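Local coordinates for protein probable branched-chain-amino-acid aminotransferase (Thermotoga maritima MSB8, PDB 3CSW) that probably catalyses reversible, pyridoxal-phosphate-dependent amino-group exchange between leucine, isoleucine or valine and 2-oxoglutarate, the last step of branched-chain amino-acid biosynthesis, at residues Asn181-Lys186 / Phe236-Ser241; Ile191-Asp196 / Arg222-Trp227. All blocks are in the same frame, centred on the assembly; numbering follows the deposited sequence.

Contact 1. Residues Asn181-Lys186 / Phe236-Ser241; sequences NVFLVK and FLTHTS. With PLP (pyridoxal-5'-phosphate), chain E.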
ATOM      1  N   ASN A 181     -22.681  -6.105  -5.678  1.00 30.41           N
ATOM      2  CA  ASN A 181     -22.148  -6.103  -4.322  1.00 28.21           C
ATOM      3  C   ASN A 181     -22.220  -7.511  -3.700  1.00 27.81           C
ATOM      4  O   ASN A 181     -22.980  -8.377  -4.158  1.00 26.95           O
ATOM      5  CB  ASN A 181     -22.851  -5.083  -3.437  1.00 28.41           C
ATOM      6  CG  ASN A 181     -22.557  -3.640  -3.837  1.00 25.09           C
ATOM      7  OD1 ASN A 181     -23.426  -2.953  -4.391  1.00 30.62           O
ATOM      8  ND2 ASN A 181     -21.343  -3.168  -3.548  1.00 26.96           N
ATOM      9  N   VAL A 182     -21.395  -7.730  -2.676  1.00 28.37           N
ATOM     10  CA  VAL A 182     -21.231  -9.025  -1.994  1.00 27.84           C
ATOM     11  C   VAL A 182     -21.746  -8.997  -0.557  1.00 28.23           C
ATOM     12  O   VAL A 182     -21.476  -8.077   0.205  1.00 26.59           O
ATOM     13  CB  VAL A 182     -19.722  -9.430  -1.985  1.00 29.16           C
ATOM     14  CG1 VAL A 182     -19.436 -10.732  -1.129  1.00 24.30           C
ATOM     15  CG2 VAL A 182     -19.237  -9.579  -3.435  1.00 25.59           C
ATOM     16  N   PHE A 183     -22.491 -10.038  -0.213  1.00 30.08           N
ATOM     17  CA  PHE A 183     -22.930 -10.284   1.130  1.00 29.06           C
ATOM     18  C   PHE A 183     -22.535 -11.712   1.528  1.00 29.21           C
ATOM     19  O   PHE A 183     -22.455 -12.611   0.677  1.00 29.38           O
ATOM     20  CB  PHE A 183     -24.465 -10.172   1.224  1.00 27.14           C
ATOM     21  CG  PHE A 183     -25.003  -8.771   1.115  1.00 26.86           C
ATOM     22  CD1 PHE A 183     -25.089  -8.137  -0.112  1.00 27.22           C
ATOM     23  CD2 PHE A 183     -25.471  -8.102   2.244  1.00 26.41           C
ATOM     24  CE1 PHE A 183     -25.616  -6.859  -0.223  1.00 27.19           C
ATOM     25  CE2 PHE A 183     -25.988  -6.827   2.147  1.00 24.79           C
ATOM     26  CZ  PHE A 183     -26.071  -6.204   0.903  1.00 28.94           C
ATOM     27  N   LEU A 184     -22.276 -11.903   2.822  1.00 29.24           N
ATOM     28  CA  LEU A 184     -22.063 -13.234   3.378  0.70 29.12           C
ATOM     29  C   LEU A 184     -22.911 -13.402   4.630  1.00 29.01           C
ATOM     30  O   LEU A 184     -23.358 -12.428   5.245  1.00 27.81           O
ATOM     31  CB  LEU A 184     -20.579 -13.541   3.648  0.70 29.18           C
ATOM     32  CG  LEU A 184     -19.805 -12.745   4.695  0.70 29.12           C
ATOM     33  CD1 LEU A 184     -18.647 -13.557   5.180  0.70 25.89           C
ATOM     34  CD2 LEU A 184     -19.323 -11.403   4.138  0.70 22.67           C
ATOM     35  N   VAL A 185     -23.186 -14.646   4.977  1.00 29.92           N
ATOM     36  CA  VAL A 185     -23.959 -14.937   6.191  1.00 28.81           C
ATOM     37  C   VAL A 185     -23.100 -15.848   7.031  1.00 28.70           C
ATOM     38  O   VAL A 185     -22.546 -16.814   6.511  1.00 28.98           O
ATOM     39  CB  VAL A 185     -25.318 -15.624   5.920  1.00 28.64           C
ATOM     40  CG1 VAL A 185     -26.006 -15.985   7.244  1.00 26.90           C
ATOM     41  CG2 VAL A 185     -26.240 -14.741   5.047  1.00 28.04           C
ATOM     42  N   LYS A 186     -22.979 -15.526   8.316  1.00 31.24           N
ATOM     43  CA  LYS A 186     -22.195 -16.318   9.264  1.00 31.86           C
ATOM     44  C   LYS A 186     -22.867 -16.295  10.618  1.00 34.22           C
ATOM     45  O   LYS A 186     -23.054 -15.221  11.188  1.00 35.06           O
ATOM     46  CB  LYS A 186     -20.775 -15.754   9.364  1.00 33.05           C
ATOM     47  CG  LYS A 186     -19.800 -16.560  10.214  1.00 31.11           C
ATOM     48  CD  LYS A 186     -19.681 -17.991   9.751  1.00 34.56           C
ATOM     49  CE  LYS A 186     -18.505 -18.660  10.408  1.00 39.31           C
ATOM     50  NZ  LYS A 186     -18.406 -20.067   9.988  1.00 44.79           N
ATOM     51  N   PHE A 236     -24.022 -14.363  -1.223  1.00 29.18           N
ATOM     52  CA  PHE A 236     -24.864 -13.919  -2.344  1.00 26.32           C
ATOM     53  C   PHE A 236     -24.413 -12.558  -2.883  1.00 28.06           C
ATOM     54  O   PHE A 236     -23.648 -11.830  -2.222  1.00 26.89           O
ATOM     55  CB  PHE A 236     -26.373 -13.942  -2.001  1.00 27.68           C
ATOM     56  CG  PHE A 236     -26.839 -12.897  -0.975  1.00 26.88           C
ATOM     57  CD1 PHE A 236     -27.161 -11.601  -1.374  1.00 29.92           C
ATOM     58  CD2 PHE A 236     -27.027 -13.243   0.362  1.00 30.96           C
ATOM     59  CE1 PHE A 236     -27.613 -10.658  -0.452  1.00 28.70           C
ATOM     60  CE2 PHE A 236     -27.485 -12.312   1.291  1.00 31.30           C
ATOM     61  CZ  PHE A 236     -27.775 -11.008   0.877  1.00 28.45           C
ATOM     62  N   LEU A 237     -24.881 -12.257  -4.098  1.00 28.15           N
ATOM     63  CA  LEU A 237     -24.602 -11.015  -4.789  1.00 28.42           C
ATOM     64  C   LEU A 237     -25.870 -10.197  -4.933  1.00 30.56           C
ATOM     65  O   LEU A 237     -26.978 -10.741  -4.930  1.00 31.70           O
ATOM     66  CB  LEU A 237     -24.049 -11.283  -6.192  1.00 27.16           C
ATOM     67  CG  LEU A 237     -22.905 -12.276  -6.349  1.00 28.96           C
ATOM     68  CD1 LEU A 237     -22.608 -12.523  -7.838  1.00 26.75           C
ATOM     69  CD2 LEU A 237     -21.662 -11.804  -5.567  1.00 23.44           C
ATOM     70  N   THR A 238     -25.712  -8.887  -5.084  1.00 31.83           N
ATOM     71  CA  THR A 238     -26.841  -8.005  -5.352  1.00 32.54           C
ATOM     72  C   THR A 238     -26.514  -7.075  -6.529  1.00 31.52           C
ATOM     73  O   THR A 238     -25.456  -6.472  -6.568  1.00 30.77           O
ATOM     74  CB  THR A 238     -27.219  -7.155  -4.084  1.00 31.52           C
ATOM     75  OG1 THR A 238     -26.144  -6.270  -3.743  1.00 29.97           O
ATOM     76  CG2 THR A 238     -27.525  -8.045  -2.887  1.00 25.45           C
ATOM     77  N   HIS A 239     -27.424  -6.961  -7.485  1.00 32.11           N
ATOM     78  CA  HIS A 239     -27.290  -5.979  -8.564  1.00 30.71           C
ATOM     79  C   HIS A 239     -28.660  -5.661  -9.172  1.00 30.49           C
ATOM     80  O   HIS A 239     -29.591  -6.422  -9.027  1.00 28.33           O
ATOM     81  CB  HIS A 239     -26.262  -6.423  -9.635  1.00 30.03           C
ATOM     82  CG  HIS A 239     -26.599  -7.697 -10.349  1.00 30.59           C
ATOM     83  ND1 HIS A 239     -27.114  -7.722 -11.634  1.00 24.88           N
ATOM     84  CD2 HIS A 239     -26.463  -8.990  -9.973  1.00 28.04           C
ATOM     85  CE1 HIS A 239     -27.288  -8.977 -12.010  1.00 30.19           C
ATOM     86  NE2 HIS A 239     -26.907  -9.766 -11.024  1.00 31.36           N
ATOM     87  N   THR A 240     -28.762  -4.527  -9.853  1.00 30.67           N
ATOM     88  CA  THR A 240     -30.029  -4.019 -10.355  1.00 30.46           C
ATOM     89  C   THR A 240     -30.900  -5.035 -11.116  1.00 31.83           C
ATOM     90  O   THR A 240     -32.091  -5.211 -10.799  1.00 29.02           O
ATOM     91  CB  THR A 240     -29.818  -2.745 -11.251  1.00 30.95           C
ATOM     92  OG1 THR A 240     -29.494  -1.609 -10.429  1.00 29.59           O
ATOM     93  CG2 THR A 240     -31.067  -2.421 -12.022  1.00 27.89           C
ATOM     94  N   SER A 241     -30.318  -5.702 -12.112  1.00 31.41           N
ATOM     95  CA  SER A 241     -31.127  -6.503 -13.020  1.00 34.27           C
ATOM     96  C   SER A 241     -31.774  -7.691 -12.354  1.00 34.56           C
ATOM     97  O   SER A 241     -32.940  -7.955 -12.617  1.00 37.54           O
ATOM     98  CB  SER A 241     -30.336  -6.931 -14.277  1.00 34.87           C
ATOM     99  OG  SER A 241     -29.166  -7.652 -13.945  1.00 39.78           O
TER
HETATM  100  N1  PLP E 300     -20.490  -2.791  -7.994  1.00 37.69           N
HETATM  101  C2  PLP E 300     -20.105  -2.359  -9.259  1.00 44.18           C
HETATM  102  C2A PLP E 300     -18.639  -2.287  -9.553  1.00 37.75           C
HETATM  103  C3  PLP E 300     -21.086  -2.010 -10.214  1.00 50.38           C
HETATM  104  O3  PLP E 300     -20.732  -1.662 -11.496  1.00 51.69           O
HETATM  105  C4  PLP E 300     -22.456  -2.103  -9.872  1.00 53.30           C
HETATM  106  C4A PLP E 300     -23.522  -1.800 -10.889  1.00 53.47           C
HETATM  107  O4A PLP E 300     -23.868  -2.672 -11.708  1.00 64.86           O
HETATM  108  C5  PLP E 300     -22.819  -2.549  -8.590  1.00 43.80           C
HETATM  109  C6  PLP E 300     -21.828  -2.877  -7.663  1.00 36.73           C
HETATM  110  C5A PLP E 300     -24.253  -2.882  -8.246  1.00 42.16           C
HETATM  111  O4P PLP E 300     -24.962  -1.703  -7.890  1.00 44.26           O
HETATM  112  P   PLP E 300     -26.580  -1.569  -8.048  1.00 42.88           P
HETATM  113  O1P PLP E 300     -26.996  -0.094  -7.877  1.00 40.80           O
HETATM  114  O2P PLP E 300     -27.252  -2.404  -6.996  1.00 35.11           O
HETATM  115  O3P PLP E 300     -26.897  -2.086  -9.445  1.00 42.59           O
HETATM  116  O   HOH W   1     -25.958  -3.755  -5.049  1.00 23.38           O

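Contact 2. Residues Ile191-Asp196 / Arg222-Trp227; sequences ITPSLD and RVVWVW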
ATOM      1  N   ILE A 191     -23.549 -10.023   6.744  1.00 31.18           N
ATOM      2  CA  ILE A 191     -22.317  -9.240   6.767  1.00 30.44           C
ATOM      3  C   ILE A 191     -21.993  -8.767   5.345  1.00 29.48           C
ATOM      4  O   ILE A 191     -22.100  -9.533   4.396  1.00 29.49           O
ATOM      5  CB  ILE A 191     -21.133 -10.083   7.344  1.00 32.87           C
ATOM      6  CG1 ILE A 191     -21.440 -10.561   8.776  1.00 30.59           C
ATOM      7  CG2 ILE A 191     -19.830  -9.290   7.289  1.00 28.20           C
ATOM      8  CD1 ILE A 191     -20.652 -11.788   9.183  1.00 31.25           C
ATOM      9  N   THR A 192     -21.657  -7.484   5.197  1.00 29.56           N
ATOM     10  CA  THR A 192     -21.333  -6.901   3.905  1.00 27.75           C
ATOM     11  C   THR A 192     -20.223  -5.847   4.059  1.00 28.91           C
ATOM     12  O   THR A 192     -20.160  -5.144   5.082  1.00 28.21           O
ATOM     13  CB  THR A 192     -22.587  -6.301   3.202  1.00 29.99           C
ATOM     14  OG1 THR A 192     -22.345  -6.142   1.795  1.00 29.27           O
ATOM     15  CG2 THR A 192     -23.002  -4.981   3.803  1.00 25.15           C
ATOM     16  N   PRO A 193     -19.310  -5.769   3.061  1.00 27.98           N
ATOM     17  CA  PRO A 193     -18.316  -4.700   3.099  1.00 28.80           C
ATOM     18  C   PRO A 193     -18.906  -3.289   3.300  1.00 28.80           C
ATOM     19  O   PRO A 193     -19.880  -2.904   2.638  1.00 27.60           O
ATOM     20  CB  PRO A 193     -17.615  -4.827   1.740  1.00 27.04           C
ATOM     21  CG  PRO A 193     -17.688  -6.326   1.448  1.00 26.56           C
ATOM     22  CD  PRO A 193     -19.080  -6.688   1.930  1.00 26.79           C
ATOM     23  N   SER A 194     -18.298  -2.560   4.226  1.00 30.87           N
ATOM     24  CA  SER A 194     -18.600  -1.164   4.487  1.00 30.31           C
ATOM     25  C   SER A 194     -18.188  -0.318   3.288  1.00 32.26           C
ATOM     26  O   SER A 194     -17.322  -0.717   2.510  1.00 31.62           O
ATOM     27  CB  SER A 194     -17.826  -0.724   5.718  1.00 29.84           C
ATOM     28  OG  SER A 194     -16.455  -1.071   5.585  1.00 31.84           O
ATOM     29  N   LEU A 195     -18.821   0.847   3.133  1.00 31.00           N
ATOM     30  CA  LEU A 195     -18.470   1.768   2.047  1.00 32.94           C
ATOM     31  C   LEU A 195     -17.009   2.218   2.127  1.00 32.61           C
ATOM     32  O   LEU A 195     -16.399   2.496   1.098  1.00 36.89           O
ATOM     33  CB  LEU A 195     -19.400   2.993   2.021  1.00 31.34           C
ATOM     34  CG  LEU A 195     -20.884   2.667   1.834  1.00 32.24           C
ATOM     35  CD1 LEU A 195     -21.691   3.967   1.925  1.00 33.68           C
ATOM     36  CD2 LEU A 195     -21.192   1.916   0.525  1.00 30.13           C
ATOM     37  N   ASP A 196     -16.459   2.259   3.335  1.00 32.12           N
ATOM     38  CA  ASP A 196     -15.050   2.613   3.579  1.00 35.68           C
ATOM     39  C   ASP A 196     -14.070   1.554   3.139  1.00 33.63           C
ATOM     40  O   ASP A 196     -12.887   1.808   3.158  1.00 36.65           O
ATOM     41  CB  ASP A 196     -14.789   2.835   5.074  1.00 39.12           C
ATOM     42  CG  ASP A 196     -15.335   4.134   5.579  1.00 55.68           C
ATOM     43  OD1 ASP A 196     -15.755   4.987   4.755  1.00 73.19           O
ATOM     44  OD2 ASP A 196     -15.335   4.309   6.822  1.00 74.94           O
ATOM     45  N   ARG A 222     -18.967  -3.729   7.575  1.00 30.00           N
ATOM     46  CA  ARG A 222     -17.605  -3.601   8.118  1.00 30.21           C
ATOM     47  C   ARG A 222     -16.569  -4.054   7.098  1.00 29.69           C
ATOM     48  O   ARG A 222     -16.902  -4.464   6.003  1.00 32.05           O
ATOM     49  CB  ARG A 222     -17.471  -4.427   9.397  1.00 28.37           C
ATOM     50  CG  ARG A 222     -17.858  -5.884   9.235  1.00 27.09           C
ATOM     51  CD  ARG A 222     -17.374  -6.674  10.424  1.00 32.63           C
ATOM     52  NE  ARG A 222     -17.705  -8.098  10.360  1.00 33.02           N
ATOM     53  CZ  ARG A 222     -16.936  -9.042   9.816  1.00 34.91           C
ATOM     54  NH1 ARG A 222     -15.790  -8.752   9.203  1.00 34.23           N
ATOM     55  NH2 ARG A 222     -17.343 -10.288   9.860  1.00 35.92           N
ATOM     56  N   VAL A 223     -15.308  -3.959   7.456  1.00 30.81           N
ATOM     57  CA  VAL A 223     -14.256  -4.540   6.652  1.00 30.99           C
ATOM     58  C   VAL A 223     -14.390  -6.076   6.754  1.00 31.92           C
ATOM     59  O   VAL A 223     -14.451  -6.627   7.849  1.00 29.97           O
ATOM     60  CB  VAL A 223     -12.852  -4.070   7.110  1.00 30.67           C
ATOM     61  CG1 VAL A 223     -11.734  -4.851   6.375  1.00 28.09           C
ATOM     62  CG2 VAL A 223     -12.714  -2.560   6.893  1.00 29.97           C
ATOM     63  N   VAL A 224     -14.458  -6.732   5.593  1.00 30.06           N
ATOM     64  CA  VAL A 224     -14.590  -8.181   5.479  1.00 29.01           C
ATOM     65  C   VAL A 224     -13.330  -8.650   4.751  1.00 29.32           C
ATOM     66  O   VAL A 224     -13.019  -8.147   3.690  1.00 27.43           O
ATOM     67  CB  VAL A 224     -15.844  -8.546   4.683  1.00 27.91           C
ATOM     68  CG1 VAL A 224     -15.947 -10.087   4.459  1.00 28.17           C
ATOM     69  CG2 VAL A 224     -17.091  -7.983   5.384  1.00 20.82           C
ATOM     70  N   TRP A 225     -12.569  -9.547   5.369  1.00 27.51           N
ATOM     71  CA  TRP A 225     -11.333 -10.083   4.771  1.00 27.30           C
ATOM     72  C   TRP A 225     -11.659 -11.277   3.858  1.00 27.85           C
ATOM     73  O   TRP A 225     -12.611 -12.032   4.119  1.00 26.71           O
ATOM     74  CB  TRP A 225     -10.329 -10.475   5.876  1.00 26.25           C
ATOM     75  CG  TRP A 225      -9.891  -9.314   6.712  1.00 28.69           C
ATOM     76  CD1 TRP A 225     -10.107  -9.146   8.046  1.00 31.97           C
ATOM     77  CD2 TRP A 225      -9.167  -8.149   6.275  1.00 27.09           C
ATOM     78  NE1 TRP A 225      -9.552  -7.957   8.471  1.00 34.70           N
ATOM     79  CE2 TRP A 225      -8.983  -7.321   7.406  1.00 33.50           C
ATOM     80  CE3 TRP A 225      -8.674  -7.720   5.044  1.00 29.35           C
ATOM     81  CZ2 TRP A 225      -8.323  -6.110   7.346  1.00 27.37           C
ATOM     82  CZ3 TRP A 225      -8.025  -6.479   4.982  1.00 29.68           C
ATOM     83  CH2 TRP A 225      -7.872  -5.694   6.124  1.00 26.71           C
ATOM     84  N   VAL A 226     -10.882 -11.452   2.790  1.00 26.68           N
ATOM     85  CA  VAL A 226     -11.210 -12.488   1.786  1.00 26.21           C
ATOM     86  C   VAL A 226     -11.473 -13.899   2.359  1.00 28.25           C
ATOM     87  O   VAL A 226     -12.414 -14.577   1.932  1.00 29.37           O
ATOM     88  CB  VAL A 226     -10.182 -12.550   0.643  1.00 26.88           C
ATOM     89  CG1 VAL A 226      -8.744 -12.784   1.171  1.00 20.77           C
ATOM     90  CG2 VAL A 226     -10.641 -13.575  -0.450  1.00 25.07           C
ATOM     91  N   TRP A 227     -10.663 -14.331   3.320  1.00 27.65           N
ATOM     92  CA  TRP A 227     -10.805 -15.675   3.915  1.00 29.12           C
ATOM     93  C   TRP A 227     -12.141 -15.947   4.660  1.00 30.20           C
ATOM     94  O   TRP A 227     -12.542 -17.094   4.823  1.00 27.75           O
ATOM     95  CB  TRP A 227      -9.603 -15.987   4.798  1.00 28.50           C
ATOM     96  CG  TRP A 227      -9.403 -15.082   5.978  1.00 26.28           C
ATOM     97  CD1 TRP A 227      -9.922 -15.240   7.240  1.00 29.76           C
ATOM     98  CD2 TRP A 227      -8.585 -13.908   6.028  1.00 23.33           C
ATOM     99  NE1 TRP A 227      -9.504 -14.212   8.056  1.00 31.50           N
ATOM    100  CE2 TRP A 227      -8.678 -13.386   7.342  1.00 29.54           C
ATOM    101  CE3 TRP A 227      -7.781 -13.243   5.095  1.00 27.55           C
ATOM    102  CZ2 TRP A 227      -7.979 -12.237   7.744  1.00 33.70           C
ATOM    103  CZ3 TRP A 227      -7.099 -12.087   5.490  1.00 30.71           C
ATOM    104  CH2 TRP A 227      -7.198 -11.600   6.803  1.00 25.72           C
TER

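Contact 1. Residues Asn181-Lys186 / Phe236-Ser241
Four backbone hydrogen bonds join Asn-181 to Thr-238 and Phe-183 to Phe-236, two per pair; the straightest run from Phe-183 N to Phe-236 O (2.9 Å) and from Phe-236 N to Phe-183 O (3.0 Å). Between them, Val-182 and Leu-237 form a non-hydrogen-bonded pair whose side chains lie alongside one another, Val-182 CG2 against Leu-237 CD2 at 3.9 Å. Asn-181, Phe-183, Phe-236 and Thr-238 share the other face. The phenyl rings are nearly parallel (7°) but slid apart, so that Phe-183 CB sits over the Phe-236 face, a CH-pi contact 3.6 Å from the centroid. With CG between its backbone N and carbonyl carbon (chi1 69°), Phe-236 turns that face to Phe-183 CB, and Thr-238 CG2 meets the ring in plane at its edge. These are antiparallel neighbours in the mixed sheet of the class-IV aminotransferase fold; Asn-181, at the start of one strand, and Thr-240, just past the end of the other, reach the cofactor. One water is hydrogen-bonded to Asn-181 OD1 and PLP O2P (2.7 Å each) and to Thr-238 OG1 (2.8 Å). Thr-240 grips PLP O3P twice, through its backbone N and, at 2.8 Å, through OG1.

Contact 2. Residues Ile191-Asp196 / Arg222-Trp227
One face of the Arg-222 guanidinium carries Ile-191 CG2, which stands 3.6 Å above the plane and toward its rim, while Ile-191 CD1 reaches NH2 at 3.7 Å. The two segments meet where strand 219-222, outermost within this chain, runs parallel beside strand 189-193 in the mixed sheet, and Pro-193 with Arg-222 is the parallel bridge. Arg-222 N gives a hydrogen bond to Thr-192 O (3.1 Å), and Ser-194 N returns one to Arg-222 O, approaching from above the carbonyl plane (53° out of it). The same oxygen also receives a CA-H...O contact from Pro-193 CA. The arginine leaves its backbone with CG between N and the carbonyl carbon (chi1 54°) and then runs extended to NE, which carries the guanidinium across Ile-191. There NH1 bonds Val-223 O, while NE and NH2 form salt bridges with Glu-220 and Glu-228, so the group is held flat against the isoleucine by several partners. A leucine in its place would probably leave both glutamates without their cationic mate and Val-223 O without this donor. Two residues on, Val-224 points its CB toward strand 189-193. Its CG2 branch, lying beside the backbone N, presses on Ile-191 CG2 at 3.6 Å and lies 3.9 Å from Pro-193 N.

In the fold
Contacts 1 and 2 belong to one mixed sheet, their centres 12 Å apart, and both fall within the class-IV aminotransferase range. Across the sheet the strands run 219-222, 189-193, 181-186, 234-239, 243-247, so the two contacts are separated by the pairing of 181-186 with 189-193, strands consecutive in sequence. Along the chain, both segments of contact 2 come between those of contact 1; helix 203-214 lies between 191-196 and 222-227, and strand 219-222 leads into the latter. The contacts meet directly where Thr-192 OG1 probably bonds Val-182 O. Contact 1 carries the sheet to the pyridoxal phosphate, whereas contact 2 lies farther out, where Trp-225 makes a cation-pi interaction with Arg-133 of the second subunit.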